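Local coordinates for cytochrome C2 (Paracoccus denitrificans, PDB 1COT), which probably transfers electrons by means of a covalently bound heme c, at residues A[10-15]-A[113-118]; A[21-24]-A[28-31]; A[43-48]-A[53-58]. All coordinates share one frame; numbering follows the deposited sequence.

Contact 1 of 3, residues A[10-15]-A[113-118]; sequences KEFNKC and AFLAQN. With HEC (heme c), chain B.
The rings of Phe12 and Phe114 meet at a slant, with planes 52° apart. One face of the Phe12 ring carries CB of Cys15, offset toward the rim; one face of the Phe114 ring carries the amide ND2 of Asn118, likewise near the rim. The two phenylalanine side chains run roughly perpendicular to each other, and the closest touch is Phe12 CB against Phe114 CE2, 3.8 Å. With CG anti to the backbone N in Phe12 (chi1 -159°) and in Phe114 (chi1 177°), both rings are directed at each other's segment. This is the pairing of N- and C-terminal helices that marks the cytochrome c fold: helix 5-11 and the turn after it lie against helix 108-117. Leu115 adds its CD2 methyl, 3.9 Å from Phe12 CE1. Just beyond Phe12 the chain enters the heme attachment site, where Cys15 SG is bonded to HEC CAB at 1.8 Å. At the end of helix 108-117, Phe114 O accepts from Asn118 ND2 (3.0 Å) and Asn118 N, which come from opposite faces of its carbonyl plane. Lys14 NZ makes a salt bridge to Glu11 OE1, 3.0 Å away on the syn side of the carboxylate but tilted out of its plane.

Contact 2 of 3, residues A[21-24]-A[28-31]; sequences IQAP and DIIK
Ile21 pairs with both Ile29 and Ile30, which makes this short antiparallel ladder a classic beta bulge: two residues of 28-31 stand opposite one of 21-24. Backbone bonds define it. Ile21 N donates to Ile30 O at 2.9 Å. Returning the other way, Ile21 O is gripped twice, by Ile29 N at 2.8 Å, nearly in line with the C=O bond, and by Ile30 N at 3.1 Å, on a lone pair. The shift of register lies between this pair and the next, where Gln22 and Asp28 form a non-hydrogen-bonded pair.

Apolar contacts gather around Ile21. Ile21 turns its CG2 branch against Ile29 CB, 3.8 Å away. Ile21 and Ile30 instead run alongside each other, CB to CB 4.2 Å, and both also touch Phe114 of helix 108-117. Ala23 CB meets the CD1 end of Ile29 at 4.3 Å.

The polar pair sits on the other face of the ladder. Gln22 runs out extended, its CG anti to the backbone N (chi1 -174°), and crosses Asp28 with the amide and carboxylate planes 25° apart. Asp28 OD1 receives a hydrogen bond from Gln22 NE2 at 2.9 Å. A leucine in place of Gln22 would probably leave Asp28 OD1 without its amide partner and the carboxylate less fixed in rotation. At that oxygen the Gln22 amide nitrogen stands on the syn side, 33° out of the carboxylate plane.

Contact 3 of 3, residues A[43-48]-A[53-58]; sequences VGRKIA and FKYGEG. With HEC (heme c), chain B.
Tyr55 lays one face of its ring over Ala48, whose CA sits 3.5 Å from the ring centroid in a CH-pi contact, 21° off the normal. Ala48 CB follows along the same side, 3.7 Å from Tyr55 CG. The opposite face is closed by Phe53, with CD2 over the centre of the tyrosine ring, so the phenol is sandwiched between its own segment and 43-48. With CG anti to the carbonyl carbon (chi1 -75°), the ring brings its hydroxyl to a heme propionate: Tyr55 OH donates to HEC O1A at 2.6 Å, the oxygen lying at the ring edge near its plane. That hydroxyl is also hydrogen-bonded to the backbone N of Glu50. The loop before helix 57-65 lines the propionate side of the heme pocket, as in mitochondrial cytochrome c; Trp71 NE1 and Lys99 N add further hydrogen bonds to the heme. Arg45 meets HEC O1A as well, NH2 to oxygen 3.0 Å, near the edge of the guanidinium, while its NH1 is hydrogen-bonded to Asn38 O. The chain bends at chi3 (99°), which brings NH2 up to the carboxylate. Across the same carboxylate, Ala48 N donates to HEC O2A at 3.0 Å. These donors, with the arginine charge, would probably favour an ionised propionate. Gly56, in the N-cap position of helix 57-65, donates its backbone N-H to HEC O1D of the second propionate at 2.6 Å.

How the contacts relate
Along the chain, contacts 2 and 3 follow one another within the stretch that contact 1 closes between helices 5-11 and 108-117. Contacts 1 and 2 are neighbours, their centres about 12 Å apart: Ile21 packs on both Phe12 and Phe114, and Asn118 touches Ile21 and Ile29, so strand 21-22 packs beside the contact between the terminal helices. The centre of contact 3 is about 18 Å from those of contacts 1 and 2, on the other side of the chain's centre from contact 1. It still meets helix 108-117 through Val43, whose CG2 packs on Ala116, but does not touch contact 2. Heme c joins contacts 1 and 3, bonded covalently in one, held by its propionates in the other.

Contact 1 of 3, residues A[10-15]-A[113-118]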
loop_
_atom_site.group_PDB
_atom_site.type_symbol
_atom_site.label_atom_id
_atom_site.label_comp_id
_atom_site.label_asym_id
_atom_site.label_seq_id
_atom_site.Cartn_x
_atom_site.Cartn_y
_atom_site.Cartn_z
ATOM N N LYS A 10 12.485 -1.223 -9.211
ATOM C CA LYS A 10 12.606 -2.553 -9.773
ATOM C C LYS A 10 11.752 -3.503 -8.941
ATOM O O LYS A 10 11.074 -4.387 -9.463
ATOM C CB LYS A 10 14.027 -3.068 -9.669
ATOM C CG LYS A 10 15.027 -2.358 -10.549
ATOM C CD LYS A 10 16.372 -3.045 -10.447
ATOM C CE LYS A 10 17.481 -2.113 -9.992
ATOM N NZ LYS A 10 18.630 -2.115 -10.910
ATOM N N GLU A 11 11.784 -3.335 -7.623
ATOM C CA GLU A 11 10.991 -4.195 -6.752
ATOM C C GLU A 11 9.505 -4.101 -7.081
ATOM O O GLU A 11 8.736 -5.054 -6.944
ATOM C CB GLU A 11 11.151 -3.811 -5.257
ATOM C CG GLU A 11 12.519 -4.084 -4.606
ATOM C CD GLU A 11 13.008 -5.501 -4.663
ATOM O OE1 GLU A 11 12.112 -6.384 -5.041
ATOM O OE2 GLU A 11 14.151 -5.818 -4.366
ATOM N N PHE A 12 9.103 -2.913 -7.533
ATOM C CA PHE A 12 7.730 -2.613 -7.903
ATOM C C PHE A 12 7.216 -3.519 -8.999
ATOM O O PHE A 12 6.006 -3.662 -9.201
ATOM C CB PHE A 12 7.543 -1.128 -8.248
ATOM C CG PHE A 12 6.091 -0.782 -8.114
ATOM C CD1 PHE A 12 5.544 -0.564 -6.854
ATOM C CD2 PHE A 12 5.281 -0.707 -9.246
ATOM C CE1 PHE A 12 4.186 -0.261 -6.750
ATOM C CE2 PHE A 12 3.926 -0.396 -9.140
ATOM C CZ PHE A 12 3.371 -0.172 -7.879
ATOM N N ASN A 13 8.136 -4.169 -9.725
ATOM C CA ASN A 13 7.688 -5.068 -10.755
ATOM C C ASN A 13 6.878 -6.193 -10.130
ATOM O O ASN A 13 6.082 -6.843 -10.808
ATOM C CB ASN A 13 8.820 -5.650 -11.595
ATOM C CG ASN A 13 9.391 -4.589 -12.514
ATOM O OD1 ASN A 13 8.655 -3.735 -13.036
ATOM N ND2 ASN A 13 10.707 -4.626 -12.682
ATOM N N LYS A 14 7.065 -6.428 -8.834
ATOM C CA LYS A 14 6.313 -7.475 -8.155
ATOM C C LYS A 14 4.918 -6.993 -7.830
ATOM O O LYS A 14 4.009 -7.796 -7.572
ATOM C CB LYS A 14 6.933 -7.786 -6.796
ATOM C CG LYS A 14 7.991 -8.846 -6.924
ATOM C CD LYS A 14 9.348 -8.280 -6.592
ATOM C CE LYS A 14 10.413 -9.316 -6.863
ATOM N NZ LYS A 14 11.743 -8.711 -6.886
ATOM N N CYS A 15 4.734 -5.679 -7.814
ATOM C CA CYS A 15 3.443 -5.105 -7.463
ATOM C C CYS A 15 2.582 -4.674 -8.614
ATOM O O CYS A 15 1.355 -4.614 -8.517
ATOM C CB CYS A 15 3.685 -3.799 -6.693
ATOM S SG CYS A 15 4.941 -3.999 -5.399
ATOM N N ALA A 113 10.411 3.124 -0.328
ATOM C CA ALA A 113 11.109 4.349 -0.690
ATOM C C ALA A 113 10.618 4.850 -2.050
ATOM O O ALA A 113 10.459 6.045 -2.286
ATOM C CB ALA A 113 12.617 4.119 -0.721
ATOM N N PHE A 114 10.375 3.927 -2.959
ATOM C CA PHE A 114 9.905 4.286 -4.266
ATOM C C PHE A 114 8.480 4.800 -4.167
ATOM O O PHE A 114 8.104 5.720 -4.884
ATOM C CB PHE A 114 9.913 3.026 -5.109
ATOM C CG PHE A 114 9.383 3.240 -6.485
ATOM C CD1 PHE A 114 10.067 4.056 -7.386
ATOM C CD2 PHE A 114 8.229 2.560 -6.857
ATOM C CE1 PHE A 114 9.599 4.228 -8.692
ATOM C CE2 PHE A 114 7.760 2.713 -8.162
ATOM C CZ PHE A 114 8.443 3.541 -9.052
ATOM N N LEU A 115 7.667 4.193 -3.297
ATOM C CA LEU A 115 6.307 4.666 -3.155
ATOM C C LEU A 115 6.365 6.091 -2.618
ATOM O O LEU A 115 5.567 6.945 -2.999
ATOM C CB LEU A 115 5.542 3.792 -2.156
ATOM C CG LEU A 115 5.322 2.397 -2.714
ATOM C CD1 LEU A 115 4.592 1.567 -1.669
ATOM C CD2 LEU A 115 4.475 2.470 -3.982
ATOM N N ALA A 116 7.323 6.346 -1.739
ATOM C CA ALA A 116 7.484 7.658 -1.166
ATOM C C ALA A 116 7.900 8.684 -2.214
ATOM O O ALA A 116 7.464 9.831 -2.225
ATOM C CB ALA A 116 8.509 7.607 -0.050
ATOM N N GLN A 117 8.750 8.260 -3.127
ATOM C CA GLN A 117 9.192 9.143 -4.168
ATOM C C GLN A 117 7.977 9.583 -4.982
ATOM O O GLN A 117 7.892 10.693 -5.497
ATOM C CB GLN A 117 10.198 8.356 -5.027
ATOM C CG GLN A 117 10.496 9.003 -6.394
ATOM C CD GLN A 117 11.561 8.259 -7.169
ATOM O OE1 GLN A 117 12.736 8.230 -6.767
ATOM N NE2 GLN A 117 11.167 7.668 -8.296
ATOM N N ASN A 118 7.022 8.664 -5.090
ATOM C CA ASN A 118 5.795 8.889 -5.827
ATOM C C ASN A 118 4.639 9.398 -4.953
ATOM O O ASN A 118 3.474 9.266 -5.324
ATOM C CB ASN A 118 5.418 7.653 -6.661
ATOM C CG ASN A 118 6.435 7.471 -7.768
ATOM O OD1 ASN A 118 6.444 8.245 -8.739
ATOM N ND2 ASN A 118 7.313 6.485 -7.624
HETATM FE FE HEC B . -1.186 -4.553 -2.901
HETATM C CHA HEC B . -3.695 -3.043 -1.252
HETATM C CHB HEC B . 1.030 -2.426 -1.534
HETATM C CHC HEC B . 1.350 -6.085 -4.562
HETATM C CHD HEC B . -3.385 -6.635 -4.408
HETATM N NA HEC B . -1.284 -3.048 -1.638
HETATM C C1A HEC B . -2.454 -2.563 -1.062
HETATM C C2A HEC B . -2.129 -1.445 -0.206
HETATM C C3A HEC B . -0.799 -1.251 -0.267
HETATM C C4A HEC B . -0.285 -2.242 -1.158
HETATM C CMA HEC B . 0.031 -0.213 0.452
HETATM C CAA HEC B . -3.131 -0.663 0.600
HETATM C CBA HEC B . -3.601 0.542 -0.229
HETATM C CGA HEC B . -4.550 1.524 0.464
HETATM O O1A HEC B . -5.142 2.182 -0.346
HETATM O O2A HEC B . -4.708 1.656 1.653
HETATM N NB HEC B . 0.767 -4.343 -3.021
HETATM C C1B HEC B . 1.472 -3.352 -2.411
HETATM C C2B HEC B . 2.848 -3.493 -2.780
HETATM C C3B HEC B . 2.918 -4.522 -3.611
HETATM C C4B HEC B . 1.630 -5.049 -3.750
HETATM C CMB HEC B . 3.964 -2.585 -2.231
HETATM C CAB HEC B . 4.155 -5.110 -4.160
HETATM C CBB HEC B . 5.270 -5.585 -3.272
HETATM N NC HEC B . -1.020 -6.028 -4.167
HETATM C C1C HEC B . 0.097 -6.534 -4.778
HETATM C C2C HEC B . -0.255 -7.608 -5.681
HETATM C C3C HEC B . -1.598 -7.744 -5.639
HETATM C C4C HEC B . -2.065 -6.757 -4.716
HETATM C CMC HEC B . 0.738 -8.416 -6.510
HETATM C CAC HEC B . -2.496 -8.692 -6.388
HETATM C CBC HEC B . -2.215 -10.097 -6.817
HETATM N ND HEC B . -3.153 -4.820 -2.818
HETATM C C1D HEC B . -3.876 -5.734 -3.539
HETATM C C2D HEC B . -5.282 -5.584 -3.211
HETATM C C3D HEC B . -5.338 -4.559 -2.340
HETATM C C4D HEC B . -4.022 -4.097 -2.081
HETATM C CMD HEC B . -6.418 -6.422 -3.753
HETATM C CAD HEC B . -6.545 -4.085 -1.627
HETATM C CBD HEC B . -6.467 -4.878 -0.285
HETATM C CGD HEC B . -7.704 -4.996 0.523
HETATM O O1D HEC B . -8.739 -4.424 0.278
HETATM O O2D HEC B . -7.597 -5.740 1.531
#

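Contact 2 of 3, residues A[21-24]-A[28-31]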
loop_
_atom_site.group_PDB
_atom_site.type_symbol
_atom_site.label_atom_id
_atom_site.label_comp_id
_atom_site.label_asym_id
_atom_site.label_seq_id
_atom_site.Cartn_x
_atom_site.Cartn_y
_atom_site.Cartn_z
ATOM N N ILE A 21 0.684 3.337 -10.646
ATOM C CA ILE A 21 1.090 4.556 -9.965
ATOM C C ILE A 21 0.652 5.615 -10.983
ATOM O O ILE A 21 1.321 5.788 -11.999
ATOM C CB ILE A 21 2.583 4.651 -9.614
ATOM C CG1 ILE A 21 2.901 3.562 -8.581
ATOM C CG2 ILE A 21 2.882 6.024 -9.013
ATOM C CD1 ILE A 21 4.346 3.629 -8.090
ATOM N N GLN A 22 -0.479 6.287 -10.775
ATOM C CA GLN A 22 -0.967 7.289 -11.715
ATOM C C GLN A 22 -1.318 8.574 -10.998
ATOM O O GLN A 22 -2.050 8.571 -10.004
ATOM C CB GLN A 22 -2.201 6.757 -12.453
ATOM C CG GLN A 22 -2.730 7.660 -13.584
ATOM C CD GLN A 22 -4.034 7.067 -14.075
ATOM O OE1 GLN A 22 -5.095 7.303 -13.483
ATOM N NE2 GLN A 22 -3.955 6.265 -15.135
ATOM N N ALA A 23 -0.756 9.660 -11.521
ATOM C CA ALA A 23 -0.952 10.980 -10.974
ATOM C C ALA A 23 -2.400 11.378 -11.120
ATOM O O ALA A 23 -3.125 10.869 -11.976
ATOM C CB ALA A 23 0.003 11.971 -11.613
ATOM N N PRO A 24 -2.796 12.292 -10.250
ATOM C CA PRO A 24 -4.155 12.777 -10.233
ATOM C C PRO A 24 -4.620 13.323 -11.566
ATOM O O PRO A 24 -5.804 13.247 -11.897
ATOM C CB PRO A 24 -4.300 13.727 -9.042
ATOM C CG PRO A 24 -3.036 13.539 -8.215
ATOM C CD PRO A 24 -2.019 12.821 -9.099
ATOM N N ASP A 28 0.392 8.473 -16.253
ATOM C CA ASP A 28 0.879 7.198 -15.791
ATOM C C ASP A 28 2.345 7.307 -15.421
ATOM O O ASP A 28 3.152 7.776 -16.218
ATOM C CB ASP A 28 0.785 6.101 -16.873
ATOM C CG ASP A 28 -0.581 5.481 -17.005
ATOM O OD1 ASP A 28 -1.267 5.478 -15.891
ATOM O OD2 ASP A 28 -0.989 5.010 -18.047
ATOM N N ILE A 29 2.676 6.895 -14.206
ATOM C CA ILE A 29 4.045 6.902 -13.735
ATOM C C ILE A 29 4.496 5.472 -13.992
ATOM O O ILE A 29 5.464 5.221 -14.696
ATOM C CB ILE A 29 4.234 7.410 -12.323
ATOM C CG1 ILE A 29 3.920 8.898 -12.391
ATOM C CG2 ILE A 29 5.697 7.214 -11.959
ATOM C CD1 ILE A 29 3.510 9.487 -11.047
ATOM N N ILE A 30 3.752 4.516 -13.439
ATOM C CA ILE A 30 3.995 3.100 -13.635
ATOM C C ILE A 30 2.656 2.546 -14.066
ATOM O O ILE A 30 1.685 2.601 -13.300
ATOM C CB ILE A 30 4.460 2.252 -12.446
ATOM C CG1 ILE A 30 5.820 2.692 -11.905
ATOM C CG2 ILE A 30 4.459 0.765 -12.792
ATOM C CD1 ILE A 30 6.926 2.700 -12.956
ATOM N N LYS A 31 2.589 2.035 -15.284
ATOM C CA LYS A 31 1.322 1.488 -15.718
ATOM C C LYS A 31 1.170 0.140 -15.030
ATOM O O LYS A 31 2.106 -0.627 -14.948
ATOM C CB LYS A 31 1.176 1.399 -17.226
ATOM C CG LYS A 31 -0.072 2.127 -17.721
ATOM C CD LYS A 31 -0.359 1.900 -19.197
ATOM C CE LYS A 31 -1.667 1.180 -19.488
ATOM N NZ LYS A 31 -2.230 1.513 -20.801
#

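Contact 3 of 3, residues A[43-48]-A[53-58]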
loop_
_atom_site.group_PDB
_atom_site.type_symbol
_atom_site.label_atom_id
_atom_site.label_comp_id
_atom_site.label_asym_id
_atom_site.label_seq_id
_atom_site.Cartn_x
_atom_site.Cartn_y
_atom_site.Cartn_z
ATOM N N VAL A 43 1.903 7.210 0.433
ATOM C CA VAL A 43 2.498 7.606 1.699
ATOM C C VAL A 43 1.818 8.869 2.179
ATOM O O VAL A 43 1.762 9.868 1.457
ATOM C CB VAL A 43 4.006 7.811 1.588
ATOM C CG1 VAL A 43 4.616 8.085 2.959
ATOM C CG2 VAL A 43 4.658 6.595 0.937
ATOM N N GLY A 44 1.302 8.834 3.402
ATOM C CA GLY A 44 0.615 9.964 3.979
ATOM C C GLY A 44 -0.877 9.916 3.685
ATOM O O GLY A 44 -1.653 10.705 4.232
ATOM N N ARG A 45 -1.298 8.978 2.849
ATOM C CA ARG A 45 -2.715 8.876 2.536
ATOM C C ARG A 45 -3.463 8.073 3.594
ATOM O O ARG A 45 -2.928 7.102 4.124
ATOM C CB ARG A 45 -2.796 8.148 1.215
ATOM C CG ARG A 45 -4.181 7.903 0.693
ATOM C CD ARG A 45 -4.049 7.475 -0.760
ATOM N NE ARG A 45 -4.136 6.036 -0.948
ATOM C CZ ARG A 45 -3.741 5.437 -2.075
ATOM N NH1 ARG A 45 -3.240 6.128 -3.098
ATOM N NH2 ARG A 45 -3.860 4.120 -2.175
ATOM N N LYS A 46 -4.714 8.445 3.887
ATOM C CA LYS A 46 -5.507 7.708 4.860
ATOM C C LYS A 46 -5.675 6.270 4.379
ATOM O O LYS A 46 -5.868 6.018 3.190
ATOM C CB LYS A 46 -6.903 8.317 4.950
ATOM C CG LYS A 46 -7.760 7.761 6.076
ATOM C CD LYS A 46 -9.152 8.388 6.157
ATOM C CE LYS A 46 -9.890 8.063 7.438
ATOM N NZ LYS A 46 -10.086 6.617 7.617
ATOM N N ILE A 47 -5.584 5.313 5.290
ATOM C CA ILE A 47 -5.738 3.909 4.922
ATOM C C ILE A 47 -7.055 3.672 4.193
ATOM O O ILE A 47 -8.066 4.266 4.568
ATOM C CB ILE A 47 -5.852 3.087 6.213
ATOM C CG1 ILE A 47 -4.726 3.404 7.194
ATOM C CG2 ILE A 47 -5.940 1.597 5.929
ATOM C CD1 ILE A 47 -3.342 3.011 6.680
ATOM N N ALA A 48 -7.045 2.790 3.191
ATOM C CA ALA A 48 -8.223 2.414 2.412
ATOM C C ALA A 48 -9.062 3.619 2.051
ATOM O O ALA A 48 -10.255 3.659 2.348
ATOM C CB ALA A 48 -9.065 1.422 3.208
ATOM N N PHE A 53 -12.464 2.368 -5.070
ATOM C CA PHE A 53 -11.820 1.088 -4.837
ATOM C C PHE A 53 -12.631 0.303 -3.827
ATOM O O PHE A 53 -12.999 0.811 -2.770
ATOM C CB PHE A 53 -10.339 1.173 -4.429
ATOM C CG PHE A 53 -9.764 -0.220 -4.483
ATOM C CD1 PHE A 53 -9.320 -0.728 -5.704
ATOM C CD2 PHE A 53 -9.714 -0.998 -3.326
ATOM C CE1 PHE A 53 -8.813 -2.027 -5.750
ATOM C CE2 PHE A 53 -9.203 -2.296 -3.347
ATOM C CZ PHE A 53 -8.769 -2.789 -4.580
ATOM N N LYS A 54 -12.911 -0.955 -4.159
ATOM C CA LYS A 54 -13.679 -1.815 -3.272
ATOM C C LYS A 54 -12.713 -2.585 -2.387
ATOM O O LYS A 54 -12.232 -3.663 -2.737
ATOM C CB LYS A 54 -14.579 -2.793 -4.028
ATOM C CG LYS A 54 -16.049 -2.402 -4.095
ATOM C CD LYS A 54 -16.732 -2.894 -5.366
ATOM C CE LYS A 54 -16.104 -2.337 -6.633
ATOM N NZ LYS A 54 -16.990 -2.403 -7.801
ATOM N N TYR A 55 -12.437 -2.018 -1.235
ATOM C CA TYR A 55 -11.531 -2.633 -0.298
ATOM C C TYR A 55 -12.136 -3.812 0.437
ATOM O O TYR A 55 -13.356 -3.939 0.527
ATOM C CB TYR A 55 -11.223 -1.565 0.753
ATOM C CG TYR A 55 -10.278 -0.506 0.246
ATOM C CD1 TYR A 55 -8.912 -0.783 0.158
ATOM C CD2 TYR A 55 -10.736 0.760 -0.126
ATOM C CE1 TYR A 55 -8.024 0.191 -0.295
ATOM C CE2 TYR A 55 -9.866 1.751 -0.578
ATOM C CZ TYR A 55 -8.505 1.454 -0.658
ATOM O OH TYR A 55 -7.629 2.402 -1.099
ATOM N N GLY A 56 -11.277 -4.655 0.990
ATOM C CA GLY A 56 -11.744 -5.797 1.739
ATOM C C GLY A 56 -12.232 -5.337 3.111
ATOM O O GLY A 56 -11.969 -4.221 3.556
ATOM N N GLU A 57 -12.931 -6.239 3.775
ATOM C CA GLU A 57 -13.492 -5.973 5.078
ATOM C C GLU A 57 -12.485 -5.656 6.177
ATOM O O GLU A 57 -12.667 -4.755 7.008
ATOM C CB GLU A 57 -14.561 -7.027 5.431
ATOM C CG GLU A 57 -15.916 -6.865 4.660
ATOM C CD GLU A 57 -16.616 -5.524 4.798
ATOM O OE1 GLU A 57 -16.626 -5.056 6.014
ATOM O OE2 GLU A 57 -17.126 -4.948 3.852
ATOM N N GLY A 58 -11.397 -6.399 6.172
ATOM C CA GLY A 58 -10.388 -6.178 7.175
ATOM C C GLY A 58 -9.775 -4.782 7.170
ATOM O O GLY A 58 -9.665 -4.136 8.219
HETATM FE FE HEC B . -1.186 -4.553 -2.901
HETATM C CHA HEC B . -3.695 -3.043 -1.252
HETATM C CHB HEC B . 1.030 -2.426 -1.534
HETATM C CHC HEC B . 1.350 -6.085 -4.562
HETATM C CHD HEC B . -3.385 -6.635 -4.408
HETATM N NA HEC B . -1.284 -3.048 -1.638
HETATM C C1A HEC B . -2.454 -2.563 -1.062
HETATM C C2A HEC B . -2.129 -1.445 -0.206
HETATM C C3A HEC B . -0.799 -1.251 -0.267
HETATM C C4A HEC B . -0.285 -2.242 -1.158
HETATM C CMA HEC B . 0.031 -0.213 0.452
HETATM C CAA HEC B . -3.131 -0.663 0.600
HETATM C CBA HEC B . -3.601 0.542 -0.229
HETATM C CGA HEC B . -4.550 1.524 0.464
HETATM O O1A HEC B . -5.142 2.182 -0.346
HETATM O O2A HEC B . -4.708 1.656 1.653
HETATM N NB HEC B . 0.767 -4.343 -3.021
HETATM C C1B HEC B . 1.472 -3.352 -2.411
HETATM C C2B HEC B . 2.848 -3.493 -2.780
HETATM C C3B HEC B . 2.918 -4.522 -3.611
HETATM C C4B HEC B . 1.630 -5.049 -3.750
HETATM C CMB HEC B . 3.964 -2.585 -2.231
HETATM C CAB HEC B . 4.155 -5.110 -4.160
HETATM C CBB HEC B . 5.270 -5.585 -3.272
HETATM N NC HEC B . -1.020 -6.028 -4.167
HETATM C C1C HEC B . 0.097 -6.534 -4.778
HETATM C C2C HEC B . -0.255 -7.608 -5.681
HETATM C C3C HEC B . -1.598 -7.744 -5.639
HETATM C C4C HEC B . -2.065 -6.757 -4.716
HETATM C CMC HEC B . 0.738 -8.416 -6.510
HETATM C CAC HEC B . -2.496 -8.692 -6.388
HETATM C CBC HEC B . -2.215 -10.097 -6.817
HETATM N ND HEC B . -3.153 -4.820 -2.818
HETATM C C1D HEC B . -3.876 -5.734 -3.539
HETATM C C2D HEC B . -5.282 -5.584 -3.211
HETATM C C3D HEC B . -5.338 -4.559 -2.340
HETATM C C4D HEC B . -4.022 -4.097 -2.081
HETATM C CMD HEC B . -6.418 -6.422 -3.753
HETATM C CAD HEC B . -6.545 -4.085 -1.627
HETATM C CBD HEC B . -6.467 -4.878 -0.285
HETATM C CGD HEC B . -7.704 -4.996 0.523
HETATM O O1D HEC B . -8.739 -4.424 0.278
HETATM O O2D HEC B . -7.597 -5.740 1.531
#